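Local coordinates for fat acid-binding protein (PDB 3NYI) that binds stearic acid and, as a member of the DegV family, probably serves as a fatty-acid-binding protein, at residues 223-226 with 227-231; 212-215 with 216-219; 67-70 with 71-74; 39-42 with 43-47. One frame throughout, in Å; residues are numbered along the deposited sequence.

Contact 1 of 4, residues 223-226 with 227-231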
# COMPACT_ATOMS: atom_id res chain seq x y z
N VAL A 223 -5.79 -7.12 17.61
CA VAL A 223 -4.62 -6.25 17.60
C VAL A 223 -4.98 -4.83 17.12
O VAL A 223 -4.49 -3.83 17.65
CB VAL A 223 -3.49 -6.82 16.71
CG1 VAL A 223 -2.39 -5.81 16.57
CG2 VAL A 223 -2.94 -8.10 17.32
N ALA A 224 -5.84 -4.74 16.11
CA ALA A 224 -6.23 -3.42 15.62
C ALA A 224 -7.04 -2.70 16.70
O ALA A 224 -6.88 -1.50 16.91
CB ALA A 224 -7.04 -3.53 14.36
N LYS A 225 -7.91 -3.45 17.37
CA LYS A 225 -8.82 -2.86 18.35
C LYS A 225 -8.05 -2.21 19.50
O LYS A 225 -8.37 -1.09 19.93
CB LYS A 225 -9.80 -3.89 18.88
CG LYS A 225 -10.78 -3.30 19.93
CD LYS A 225 -11.80 -4.32 20.41
CE LYS A 225 -12.57 -3.81 21.64
NZ LYS A 225 -13.01 -2.39 21.47
N LYS A 226 -7.02 -2.90 19.96
CA LYS A 226 -6.12 -2.38 20.99
C LYS A 226 -5.47 -1.06 20.56
O LYS A 226 -5.42 -0.10 21.33
CB LYS A 226 -5.06 -3.42 21.32
CG LYS A 226 -4.00 -2.95 22.30
CD LYS A 226 -2.93 -4.02 22.53
CE LYS A 226 -1.92 -3.58 23.59
NZ LYS A 226 -2.59 -3.33 24.89
N TYR A 227 -4.96 -1.00 19.34
CA TYR A 227 -4.35 0.21 18.85
C TYR A 227 -5.37 1.36 18.72
O TYR A 227 -5.10 2.50 19.11
CB TYR A 227 -3.70 -0.05 17.48
CG TYR A 227 -3.12 1.18 16.85
CD1 TYR A 227 -1.90 1.69 17.29
CD2 TYR A 227 -3.78 1.84 15.81
CE1 TYR A 227 -1.34 2.83 16.72
CE2 TYR A 227 -3.22 2.99 15.22
CZ TYR A 227 -2.00 3.48 15.69
OH TYR A 227 -1.43 4.60 15.12
N LEU A 228 -6.54 1.06 18.16
CA LEU A 228 -7.55 2.10 18.00
C LEU A 228 -8.05 2.60 19.35
O LEU A 228 -8.23 3.81 19.54
CB LEU A 228 -8.71 1.63 17.12
CG LEU A 228 -8.31 1.44 15.65
CD1 LEU A 228 -9.43 0.76 14.87
CD2 LEU A 228 -7.95 2.78 15.01
N ASP A 229 -8.28 1.69 20.28
CA ASP A 229 -8.74 2.08 21.61
C ASP A 229 -7.73 2.96 22.33
O ASP A 229 -8.10 3.93 23.00
CB ASP A 229 -9.09 0.85 22.43
CG ASP A 229 -10.33 0.15 21.92
OD1 ASP A 229 -10.99 0.74 21.02
OD2 ASP A 229 -10.64 -0.97 22.39
N GLU A 230 -6.45 2.63 22.20
CA GLU A 230 -5.39 3.43 22.80
C GLU A 230 -5.37 4.85 22.25
O GLU A 230 -5.14 5.79 23.00
CB GLU A 230 -4.02 2.78 22.61
CG GLU A 230 -3.79 1.55 23.46
CD GLU A 230 -2.51 0.81 23.10
OE1 GLU A 230 -1.84 1.19 22.10
OE2 GLU A 230 -2.17 -0.16 23.81
N ASN A 231 -5.64 4.99 20.95
CA ASN A 231 -5.37 6.23 20.25
C ASN A 231 -6.59 7.08 19.86
O ASN A 231 -6.45 8.13 19.24
CB ASN A 231 -4.50 5.95 19.03
CG ASN A 231 -3.11 5.47 19.42
OD1 ASN A 231 -2.79 4.27 19.36
ND2 ASN A 231 -2.27 6.40 19.84
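Residues 223-226 and 227-231 are consecutive turns at the C-terminal end of helix 213-231, joined by i to i+4 backbone hydrogen bonds from Leu228 N to Ala224 O (2.9 Å), Asp229 N to Lys225 O (2.8 Å) and Glu230 N to Lys226 O; the bond from Tyr227 N to Val223 O is weak. Two lysines reach forward along the helix to acidic residues one turn on. Lys225 sends CG anti to its backbone N (chi1 180°) and runs extended until a bend at chi4 turns NZ back onto Asp229, where it meets OD2 at 2.9 Å on its syn lone pair. The lower part of the same chain also passes the carboxylate, with Lys225 CG 3.4 Å from Asp229 OD2. The neighbouring pair repeats the pattern less tightly: Lys226 NZ lies 3.4 Å from Glu230 OE2, a weak salt bridge, and Glu230 folds its CG to 3.1 Å from Lys226 O. The side turned to the protein is largely apolar. Leu228 sets CG 3.5 Å from Ala224 O and packs on Phe236 and Leu260, while Ala224 rests on Phe165 and Leu287; the exception is Tyr227 OH, which bonds to the carbonyl of Ser161. A methionine in place of Lys225 would probably leave the Asp229 carboxylate without its cationic mate and freer to turn. The chemistry is thus that of an amphipathic helix, with intrahelical i to i+4 ion pairs on the outer side and aliphatic and aromatic packing against the sheet and helix 246-260.

Contact 2 of 4, residues 212-215 with 216-219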
# COMPACT_ATOMS: atom_id res chain seq x y z
N ASN A 212 -5.33 -21.39 12.35
CA ASN A 212 -6.63 -21.41 11.68
C ASN A 212 -6.94 -20.05 11.07
O ASN A 212 -6.81 -19.02 11.73
CB ASN A 212 -7.71 -21.81 12.70
CG ASN A 212 -9.10 -21.72 12.13
OD1 ASN A 212 -9.79 -20.72 12.30
ND2 ASN A 212 -9.54 -22.79 11.45
N ARG A 213 -7.34 -20.04 9.80
CA ARG A 213 -7.66 -18.80 9.10
C ARG A 213 -8.62 -17.90 9.88
O ARG A 213 -8.36 -16.70 10.06
CB ARG A 213 -8.24 -19.11 7.72
CG ARG A 213 -8.62 -17.88 6.91
CD ARG A 213 -7.39 -17.10 6.46
NE ARG A 213 -7.69 -16.22 5.32
CZ ARG A 213 -6.77 -15.57 4.61
NH1 ARG A 213 -5.49 -15.68 4.94
NH2 ARG A 213 -7.13 -14.80 3.59
N ASN A 214 -9.73 -18.46 10.34
CA ASN A 214 -10.72 -17.67 11.05
C ASN A 214 -10.20 -17.11 12.37
O ASN A 214 -10.49 -15.96 12.73
CB ASN A 214 -12.02 -18.45 11.27
CG ASN A 214 -12.89 -18.48 10.02
OD1 ASN A 214 -12.58 -17.83 9.02
ND2 ASN A 214 -13.98 -19.24 10.08
N LYS A 215 -9.44 -17.91 13.10
CA LYS A 215 -8.84 -17.45 14.35
C LYS A 215 -7.79 -16.36 14.09
O LYS A 215 -7.66 -15.40 14.85
CB LYS A 215 -8.22 -18.62 15.12
CG LYS A 215 -9.25 -19.54 15.78
CD LYS A 215 -8.58 -20.79 16.35
CE LYS A 215 -9.23 -21.22 17.66
NZ LYS A 215 -8.49 -20.69 18.84
N LEU A 216 -7.03 -16.51 13.02
CA LEU A 216 -6.04 -15.50 12.67
C LEU A 216 -6.71 -14.18 12.35
O LEU A 216 -6.22 -13.13 12.75
CB LEU A 216 -5.17 -15.96 11.49
CG LEU A 216 -4.06 -16.96 11.84
CD1 LEU A 216 -3.72 -17.84 10.63
CD2 LEU A 216 -2.82 -16.24 12.36
N LYS A 217 -7.82 -14.22 11.62
CA LYS A 217 -8.53 -12.98 11.29
C LYS A 217 -9.10 -12.35 12.56
O LYS A 217 -9.14 -11.13 12.69
CB LYS A 217 -9.64 -13.22 10.26
CG LYS A 217 -9.11 -13.61 8.88
CD LYS A 217 -10.22 -13.79 7.85
CE LYS A 217 -11.12 -14.98 8.17
NZ LYS A 217 -12.07 -15.25 7.05
N ASN A 218 -9.53 -13.17 13.51
CA ASN A 218 -9.99 -12.63 14.78
C ASN A 218 -8.85 -11.97 15.55
O ASN A 218 -9.04 -10.95 16.21
CB ASN A 218 -10.69 -13.69 15.62
CG ASN A 218 -12.06 -14.04 15.08
OD1 ASN A 218 -12.72 -13.21 14.45
ND2 ASN A 218 -12.50 -15.27 15.31
N SER A 219 -7.65 -12.54 15.46
CA SER A 219 -6.50 -11.96 16.14
C SER A 219 -6.09 -10.64 15.50
O SER A 219 -5.72 -9.70 16.21
CB SER A 219 -5.31 -12.91 16.14
OG SER A 219 -5.62 -14.09 16.86
O HOH W 1 -12.79 -14.86 11.62
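The first turns of helix 213-231 join residues 212-215 to 216-219 through i to i+4 backbone hydrogen bonds, from Leu216 N to Asn212 O (2.8 Å), Lys217 N to Arg213 O (3.0 Å), Asn218 N to Asn214 O and Ser219 N to Lys215 O. Among the side chains that meet, Lys217 and Asn214 lie side by side and point the same way. The lysine bends at chi3 (-67°), which brings CE and NZ alongside the amide, and NZ makes a weak hydrogen bond of 3.3 Å to Asn214 OD1. Lys217 CE also touches Arg213 CG at 4.0 Å. The two cationic ends stay apart, Arg213 NE being 4.8 Å from Lys217 NZ, and both form salt bridges with Glu248; Arg213 NH1 also bonds to the carbonyl of Tyr283. Leu216 turns inward, its CD1 3.5 Å from Asn212 O, and packs on Val196 and Thr167. Asn212 is the N-cap: its OD1 accepts from Lys215 N at 2.9 Å, in the plane of the amide and on a lone pair. Replacing Lys217 by a leucine would probably leave Asn214 OD1 without this donor and Glu248 with one fewer cation. The shared carboxylate probably offsets the like charges of Arg213 and Lys217, tying the start of the helix to helix 246-260, while the cap satisfies a backbone N-H that the first turn cannot.

Contact 3 of 4, residues 67-70 with 71-74. With STE (stearic acid), chain C.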
# COMPACT_ATOMS: atom_id res chain seq x y z
N LEU A 67 10.93 -2.61 -9.36
CA LEU A 67 10.64 -1.19 -9.17
C LEU A 67 10.40 -0.49 -10.51
O LEU A 67 10.87 -0.98 -11.55
CB LEU A 67 11.81 -0.54 -8.43
CG LEU A 67 13.09 -0.30 -9.26
CD1 LEU A 67 14.11 0.47 -8.43
CD2 LEU A 67 13.71 -1.60 -9.79
N PRO A 68 9.70 0.66 -10.51
CA PRO A 68 9.51 1.35 -11.81
C PRO A 68 10.83 1.94 -12.26
O PRO A 68 11.66 2.29 -11.41
CB PRO A 68 8.54 2.49 -11.49
CG PRO A 68 7.97 2.17 -10.09
CD PRO A 68 9.09 1.41 -9.40
N SER A 69 11.04 2.04 -13.57
CA SER A 69 12.28 2.59 -14.08
C SER A 69 12.28 4.08 -13.82
O SER A 69 11.23 4.71 -13.80
CB SER A 69 12.38 2.35 -15.60
OG SER A 69 11.39 3.10 -16.28
N VAL A 70 13.47 4.66 -13.66
CA VAL A 70 13.61 6.11 -13.63
C VAL A 70 12.89 6.80 -14.81
O VAL A 70 12.24 7.83 -14.64
CB VAL A 70 15.10 6.51 -13.65
CG1 VAL A 70 15.26 8.01 -13.83
CG2 VAL A 70 15.81 6.02 -12.40
N GLU A 71 13.01 6.24 -16.02
CA GLU A 71 12.39 6.86 -17.20
C GLU A 71 10.86 6.90 -17.12
O GLU A 71 10.24 7.86 -17.60
CB GLU A 71 12.80 6.13 -18.48
CG GLU A 71 14.29 6.08 -18.74
CD GLU A 71 14.70 4.85 -19.53
OE1 GLU A 71 15.42 4.99 -20.54
OE2 GLU A 71 14.28 3.73 -19.14
N SER A 72 10.26 5.87 -16.52
CA SER A 72 8.80 5.82 -16.34
C SER A 72 8.27 6.97 -15.48
O SER A 72 7.28 7.62 -15.83
CB SER A 72 8.38 4.50 -15.70
OG SER A 72 8.54 3.44 -16.62
N TYR A 73 8.91 7.20 -14.35
CA TYR A 73 8.60 8.36 -13.53
C TYR A 73 8.87 9.65 -14.31
O TYR A 73 8.05 10.56 -14.32
CB TYR A 73 9.46 8.37 -12.28
CG TYR A 73 8.95 7.51 -11.14
CD1 TYR A 73 9.66 6.40 -10.69
CD2 TYR A 73 7.76 7.83 -10.48
CE1 TYR A 73 9.20 5.62 -9.63
CE2 TYR A 73 7.30 7.07 -9.42
CZ TYR A 73 8.03 5.97 -9.00
OH TYR A 73 7.55 5.22 -7.93
N ALA A 74 10.04 9.73 -14.94
CA ALA A 74 10.47 10.96 -15.60
C ALA A 74 9.49 11.42 -16.68
O ALA A 74 9.18 12.60 -16.77
CB ALA A 74 11.87 10.79 -16.20
C1 STE C . 10.12 -3.98 -5.90
O1 STE C . 10.82 -3.02 -5.81
O2 STE C . 10.52 -4.95 -6.46
C2 STE C . 8.80 -4.03 -5.09
C3 STE C . 9.00 -4.83 -3.78
C4 STE C . 7.64 -4.97 -3.03
C5 STE C . 7.84 -5.54 -1.61
C6 STE C . 6.47 -5.72 -0.92
C7 STE C . 6.63 -6.39 0.47
C8 STE C . 5.25 -6.40 1.17
C9 STE C . 5.33 -7.08 2.56
C10 STE C . 3.90 -7.13 3.17
C11 STE C . 3.54 -5.74 3.69
C12 STE C . 2.17 -5.19 3.23
C13 STE C . 1.14 -6.26 2.83
C14 STE C . -0.20 -5.87 3.51
C15 STE C . -1.39 -6.62 2.89
C16 STE C . -2.61 -6.48 3.83
C17 STE C . -3.38 -5.18 3.50
C18 STE C . -4.70 -5.10 4.30
O HOH W 2 11.19 2.41 -18.79
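Helix 70-81 is preceded by Ser69 at its N-cap, whose hydroxyl meets that of Ser72 three positions on. Ser69 OG and Ser72 OG are hydrogen-bonded at 2.9 Å, and either may be the donor. A chi1 of 67° places Ser69 OG between backbone N and C, within reach of the Ser72 hydroxyl. A water 2.6 Å from Ser69 OG also gives a weak bond to Glu71 OE2, linking the cap to the outer side of the helix. In the backbone, Ser69 O takes weak bonds from Ser72 N and Tyr73 N, whereas Ala74 N reaches Val70 O at 2.9 Å in the carbonyl plane. This start follows the loop leaving strand 64-66, and a proline-aromatic contact joins the two elements. Pro68 crosses Tyr73 obliquely, with CG 3.7 Å from CE1 of the ring and 3.8 Å from its OH. Val28 touches both residues, and at the polar end of the tyrosine Tyr73 OH and Ser99 OG are hydrogen-bonded. At the other end of the loop, Leu67 N lies 3.6 Å from O1 of the stearic acid, which is hydrogen-bonded to Thr65 and Ser97.

Contact 4 of 4, residues 39-42 with 43-47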
# COMPACT_ATOMS: atom_id res chain seq x y z
N TYR A 39 8.97 -9.23 -18.09
CA TYR A 39 8.23 -8.46 -17.08
C TYR A 39 7.02 -7.76 -17.68
O TYR A 39 7.04 -7.34 -18.85
CB TYR A 39 9.14 -7.42 -16.43
CG TYR A 39 10.09 -8.00 -15.41
CD1 TYR A 39 11.18 -8.77 -15.81
CD2 TYR A 39 9.91 -7.76 -14.05
CE1 TYR A 39 12.06 -9.31 -14.88
CE2 TYR A 39 10.78 -8.30 -13.11
CZ TYR A 39 11.85 -9.07 -13.53
OH TYR A 39 12.71 -9.60 -12.60
N TYR A 40 5.98 -7.61 -16.86
CA TYR A 40 4.71 -7.00 -17.23
C TYR A 40 4.36 -5.89 -16.25
O TYR A 40 4.33 -6.13 -15.05
CB TYR A 40 3.59 -8.04 -17.18
CG TYR A 40 3.88 -9.23 -18.06
CD1 TYR A 40 3.79 -9.12 -19.44
CD2 TYR A 40 4.26 -10.45 -17.51
CE1 TYR A 40 4.07 -10.18 -20.26
CE2 TYR A 40 4.54 -11.53 -18.33
CZ TYR A 40 4.44 -11.39 -19.70
OH TYR A 40 4.72 -12.44 -20.53
N ARG A 41 4.09 -4.70 -16.77
CA ARG A 41 3.69 -3.57 -15.94
C ARG A 41 2.34 -3.80 -15.27
O ARG A 41 1.34 -4.10 -15.92
CB ARG A 41 3.72 -2.26 -16.74
CG ARG A 41 5.13 -1.83 -17.12
CD ARG A 41 5.10 -0.71 -18.14
NE ARG A 41 4.24 -1.08 -19.26
CZ ARG A 41 3.83 -0.24 -20.20
NH1 ARG A 41 4.19 1.04 -20.17
NH2 ARG A 41 3.06 -0.69 -21.18
N ASP A 42 2.37 -3.66 -13.95
CA ASP A 42 1.22 -3.86 -13.06
C ASP A 42 -0.02 -3.13 -13.57
O ASP A 42 -0.02 -1.91 -13.71
CB ASP A 42 1.64 -3.37 -11.66
CG ASP A 42 0.54 -3.46 -10.61
OD1 ASP A 42 -0.56 -3.99 -10.91
OD2 ASP A 42 0.79 -2.98 -9.47
N GLY A 43 -1.08 -3.87 -13.85
CA GLY A 43 -2.32 -3.25 -14.24
C GLY A 43 -2.37 -2.81 -15.70
O GLY A 43 -3.45 -2.61 -16.24
N VAL A 44 -1.21 -2.63 -16.32
CA VAL A 44 -1.15 -2.16 -17.70
C VAL A 44 -0.94 -3.33 -18.67
O VAL A 44 -1.74 -3.51 -19.60
CB VAL A 44 -0.04 -1.10 -17.92
CG1 VAL A 44 0.08 -0.74 -19.40
CG2 VAL A 44 -0.29 0.14 -17.07
N ASP A 45 0.11 -4.11 -18.46
CA ASP A 45 0.41 -5.26 -19.33
C ASP A 45 -0.20 -6.55 -18.80
O ASP A 45 -0.15 -7.59 -19.45
CB ASP A 45 1.93 -5.44 -19.50
CG ASP A 45 2.61 -4.21 -20.07
OD1 ASP A 45 2.03 -3.57 -20.99
OD2 ASP A 45 3.71 -3.87 -19.60
N ILE A 46 -0.77 -6.49 -17.60
CA ILE A 46 -1.34 -7.67 -16.96
C ILE A 46 -2.28 -7.19 -15.87
O ILE A 46 -2.10 -6.09 -15.35
CB ILE A 46 -0.26 -8.58 -16.34
CG1 ILE A 46 -0.89 -9.88 -15.83
CG2 ILE A 46 0.48 -7.86 -15.20
CD1 ILE A 46 0.09 -10.83 -15.20
N THR A 47 -3.28 -7.99 -15.53
CA THR A 47 -4.25 -7.57 -14.52
C THR A 47 -4.02 -8.22 -13.17
O THR A 47 -3.41 -9.29 -13.07
CB THR A 47 -5.70 -7.88 -14.94
OG1 THR A 47 -5.99 -9.25 -14.68
CG2 THR A 47 -5.92 -7.56 -16.41
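Arg41 and Asp45 meet in a two-pronged, side-on salt bridge. Arg41 NE gives a nearly straight bond (169°) to Asp45 OD2 at 2.9 Å, and NH2 another to OD1 at 3.1 Å, both acceptors lying close to the guanidinium plane. The carboxylate is nevertheless turned 30° against that plane, each nitrogen arriving on the syn side but out of the carboxylate plane. Asp45 OD2 takes a second donor, Arg41 N at 3.0 Å, on its anti side, so the aspartate is gripped by both the main chain and the side chain of one residue. A bend at chi3 (-51°) brings the guanidinium round to the carboxylate, and Val44 CG1 lies over one of its faces, 3.5 Å from NH2. Behind these groups the backbone turns tightly: Arg41 O accepts from Asp45 N at 2.8 Å in the carbonyl plane and from Val44 N above it. Gly43 makes the bend possible, since at its backbone angles a side chain would clash with Asp42 O. On the next layer, Tyr40 CB packs on Ile46 CG2 at 3.7 Å, and the edge of its ring meets Asp45 CB. The turn leads from strand 39-41, antiparallel to strand 25-33, into helix 48-57, capped by Thr47; Tyr40 backbone-bonds to Val32 and Asp42, just past the strand, to Leu30, while Asp42 OD2 bonds to Ser11 OG, and Asp42 and Ile46 touch Ile274 of helix 274-280.

How the contacts relate
The four contacts fall into two groups well apart, though contacts 2 and 4 come within about 18 Å at their nearest atoms. Contacts 1 and 2 share helix 213-231, their centres 17 Å apart, and adjoin in sequence, contact 2 at its start and contact 1 at its end. Contacts 3 and 4 are 15 Å apart between centres; contact 4 includes strand 39-41 and contact 3 follows strand 64-66, both of the sheet that holds strand 25-33. Contacts 1 and 3 lie on opposite sides of the chain's centre, with their centres 38 Å apart. The stearic acid runs between the groups: its carboxyl end is near contact 3, while the side chains of Asp42, Arg213 and Ala224 lie about 9, 9 and 10 Å from the ligand.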